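Local coordinates for protein phosphoribosylaminoimidazole-succinocarboxamide synthase (Pyrococcus horikoshii, PDB 3U55) that catalyses the ATP-dependent ligation of L-aspartate to a carboxylated aminoimidazole ribonucleotide, a step of de novo purine (IMP) biosynthesis, at residues K43-L48 with E222-I227. Residues are numbered along the deposited sequence; the frame is centred on the assembly and turned at random.
Sequences KGKGWL and EAYKEI
The phenol ring of Tyr224 is crossed obliquely by the aliphatic chain of Lys45: Lys45 CG lies 3.9 Å from Tyr224 CE2 and 4.1 Å from Tyr224 CD2, and Lys45 CD is 4.1 Å from Tyr224 CE2. The lysine thus meets the CD2–CE2 side of the ring. Asn49 of helix 45-62, Pro194 and Lys210 also touch the Tyr224 side chain. At the edge of the Trp47 indole, in its plane, lies Leu48 CD2; the rings of Tyr228 and Phe238 also meet this indole. With CG trans to its own backbone N (chi1 -180°), Lys45 first extends beside the Tyr224 ring, then bends at chi3 (84°) and chi4 (73°). Its NZ forms a salt bridge with Asp195 OD1, while Tyr224 OH is hydrogen-bonded to OD2 of that carboxylate. One acid thus ties together the polar ends of two buried side chains whose carbon parts are already packed on each other, and its charge probably helps to offset that of the ammonium group.

A second apolar touch lies nearer the backbone of 222-227. Leu48 puts its other methyl, CD1, against Tyr224 CB at 3.8 Å; CD1 also stands 4.2 Å from Lys225 CG, so the two methyls serve different neighbours. The segments together bury 197 Å², both sides summed, and share no hydrogen bond: what joins them directly is apolar side-chain packing, and the polar link runs indirectly, through Asp195.

Gly44 occupies the N-cap of helix 45-62, whose first turn closes with Leu48 N bonded to Gly44 O at 3.1 Å. Asp29 receives the backbone N-H groups of Gly44 and Gly46, holding this helix start just after strand 38-41. The contact thereby joins the opening turn of helix 45-62 to the first half of helix 220-232, near the chain's C-terminus, where Ile227 packs on Leu52 one turn further along.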
loop_
_atom_site.group_PDB
_atom_site.type_symbol
_atom_site.label_atom_id
_atom_site.label_comp_id
_atom_site.label_asym_id
_atom_site.label_seq_id
_atom_site.Cartn_x
_atom_site.Cartn_y
_atom_site.Cartn_z
ATOM N N LYS A 43 -14.356 0.343 32.725
ATOM C CA LYS A 43 -14.985 1.459 33.428
ATOM C C LYS A 43 -14.033 2.644 33.558
ATOM O O LYS A 43 -12.975 2.543 34.188
ATOM C CB LYS A 43 -15.497 1.019 34.807
ATOM C CG LYS A 43 -16.098 2.131 35.661
ATOM C CD LYS A 43 -17.412 2.660 35.098
ATOM C CE LYS A 43 -17.949 3.791 35.966
ATOM N NZ LYS A 43 -19.261 4.308 35.476
ATOM N N GLY A 44 -14.424 3.758 32.949
ATOM C CA GLY A 44 -13.624 4.977 32.969
ATOM C C GLY A 44 -12.785 5.222 31.724
ATOM O O GLY A 44 -12.184 6.290 31.589
ATOM N N LYS A 45 -12.732 4.249 30.812
ATOM C CA LYS A 45 -11.930 4.402 29.591
ATOM C C LYS A 45 -12.414 5.581 28.741
ATOM O O LYS A 45 -11.604 6.356 28.224
ATOM C CB LYS A 45 -11.919 3.117 28.755
ATOM C CG LYS A 45 -11.085 3.233 27.477
ATOM C CD LYS A 45 -11.000 1.928 26.694
ATOM C CE LYS A 45 -12.199 1.727 25.780
ATOM N NZ LYS A 45 -12.202 2.626 24.580
ATOM N N GLY A 46 -13.732 5.704 28.608
ATOM C CA GLY A 46 -14.343 6.814 27.873
ATOM C C GLY A 46 -13.878 8.168 28.371
ATOM O O GLY A 46 -13.479 9.028 27.577
ATOM N N TRP A 47 -13.916 8.349 29.691
ATOM C CA TRP A 47 -13.493 9.599 30.319
ATOM C C TRP A 47 -12.033 9.914 30.014
ATOM O O TRP A 47 -11.710 11.028 29.601
ATOM C CB TRP A 47 -13.735 9.561 31.832
ATOM C CG TRP A 47 -13.558 10.892 32.508
ATOM C CD1 TRP A 47 -14.525 11.838 32.729
ATOM C CD2 TRP A 47 -12.346 11.423 33.055
ATOM N NE1 TRP A 47 -13.989 12.924 33.378
ATOM C CE2 TRP A 47 -12.652 12.698 33.587
ATOM C CE3 TRP A 47 -11.028 10.949 33.144
ATOM C CZ2 TRP A 47 -11.690 13.504 34.201
ATOM C CZ3 TRP A 47 -10.072 11.752 33.755
ATOM C CH2 TRP A 47 -10.411 13.015 34.278
ATOM N N LEU A 48 -11.163 8.924 30.199
ATOM C CA LEU A 48 -9.738 9.082 29.918
ATOM C C LEU A 48 -9.460 9.440 28.460
ATOM O O LEU A 48 -8.724 10.389 28.187
ATOM C CB LEU A 48 -8.964 7.826 30.332
ATOM C CG LEU A 48 -8.905 7.607 31.850
ATOM C CD1 LEU A 48 -8.607 6.143 32.179
ATOM C CD2 LEU A 48 -7.899 8.554 32.514
ATOM N N GLU A 222 -5.431 0.922 34.369
ATOM C CA GLU A 222 -4.211 1.373 35.048
ATOM C C GLU A 222 -3.192 1.972 34.071
ATOM O O GLU A 222 -2.560 2.982 34.383
ATOM C CB GLU A 222 -3.584 0.250 35.881
ATOM C CG GLU A 222 -4.453 -0.234 37.048
ATOM C CD GLU A 222 -4.986 0.901 37.914
ATOM O OE1 GLU A 222 -6.226 1.060 37.980
ATOM O OE2 GLU A 222 -4.169 1.636 38.515
ATOM N N ALA A 223 -3.054 1.357 32.896
ATOM C CA ALA A 223 -2.152 1.858 31.857
ATOM C C ALA A 223 -2.601 3.231 31.339
ATOM O O ALA A 223 -1.782 4.140 31.196
ATOM C CB ALA A 223 -2.029 0.854 30.711
ATOM N N TYR A 224 -3.904 3.383 31.090
ATOM C CA TYR A 224 -4.462 4.642 30.582
ATOM C C TYR A 224 -4.405 5.749 31.638
ATOM O O TYR A 224 -4.207 6.922 31.304
ATOM C CB TYR A 224 -5.908 4.448 30.096
ATOM C CG TYR A 224 -6.081 3.781 28.737
ATOM C CD1 TYR A 224 -5.250 2.731 28.324
ATOM C CD2 TYR A 224 -7.108 4.180 27.877
ATOM C CE1 TYR A 224 -5.428 2.106 27.083
ATOM C CE2 TYR A 224 -7.292 3.566 26.639
ATOM C CZ TYR A 224 -6.453 2.530 26.250
ATOM O OH TYR A 224 -6.638 1.932 25.023
ATOM N N LYS A 225 -4.583 5.370 32.907
ATOM C CA LYS A 225 -4.434 6.307 34.026
ATOM C C LYS A 225 -3.005 6.828 34.107
ATOM O O LYS A 225 -2.787 8.021 34.332
ATOM C CB LYS A 225 -4.791 5.643 35.359
ATOM C CG LYS A 225 -6.277 5.526 35.651
ATOM C CD LYS A 225 -6.493 4.770 36.961
ATOM C CE LYS A 225 -7.940 4.808 37.406
ATOM N NZ LYS A 225 -8.151 4.045 38.670
ATOM N N GLU A 226 -2.044 5.923 33.923
ATOM C CA GLU A 226 -0.622 6.245 34.014
ATOM C C GLU A 226 -0.255 7.296 32.969
ATOM O O GLU A 226 0.430 8.271 33.281
ATOM C CB GLU A 226 0.224 4.980 33.832
ATOM C CG GLU A 226 1.284 4.769 34.912
ATOM C CD GLU A 226 2.648 5.309 34.529
ATOM O OE1 GLU A 226 3.064 6.348 35.091
ATOM O OE2 GLU A 226 3.310 4.686 33.671
ATOM N N ILE A 227 -0.728 7.094 31.739
ATOM C CA ILE A 227 -0.587 8.081 30.666
ATOM C C ILE A 227 -1.175 9.423 31.088
ATOM O O ILE A 227 -0.511 10.457 30.985
ATOM C CB ILE A 227 -1.254 7.598 29.341
ATOM C CG1 ILE A 227 -0.444 6.466 28.706
ATOM C CG2 ILE A 227 -1.433 8.755 28.352
ATOM C CD1 ILE A 227 0.928 6.887 28.144
#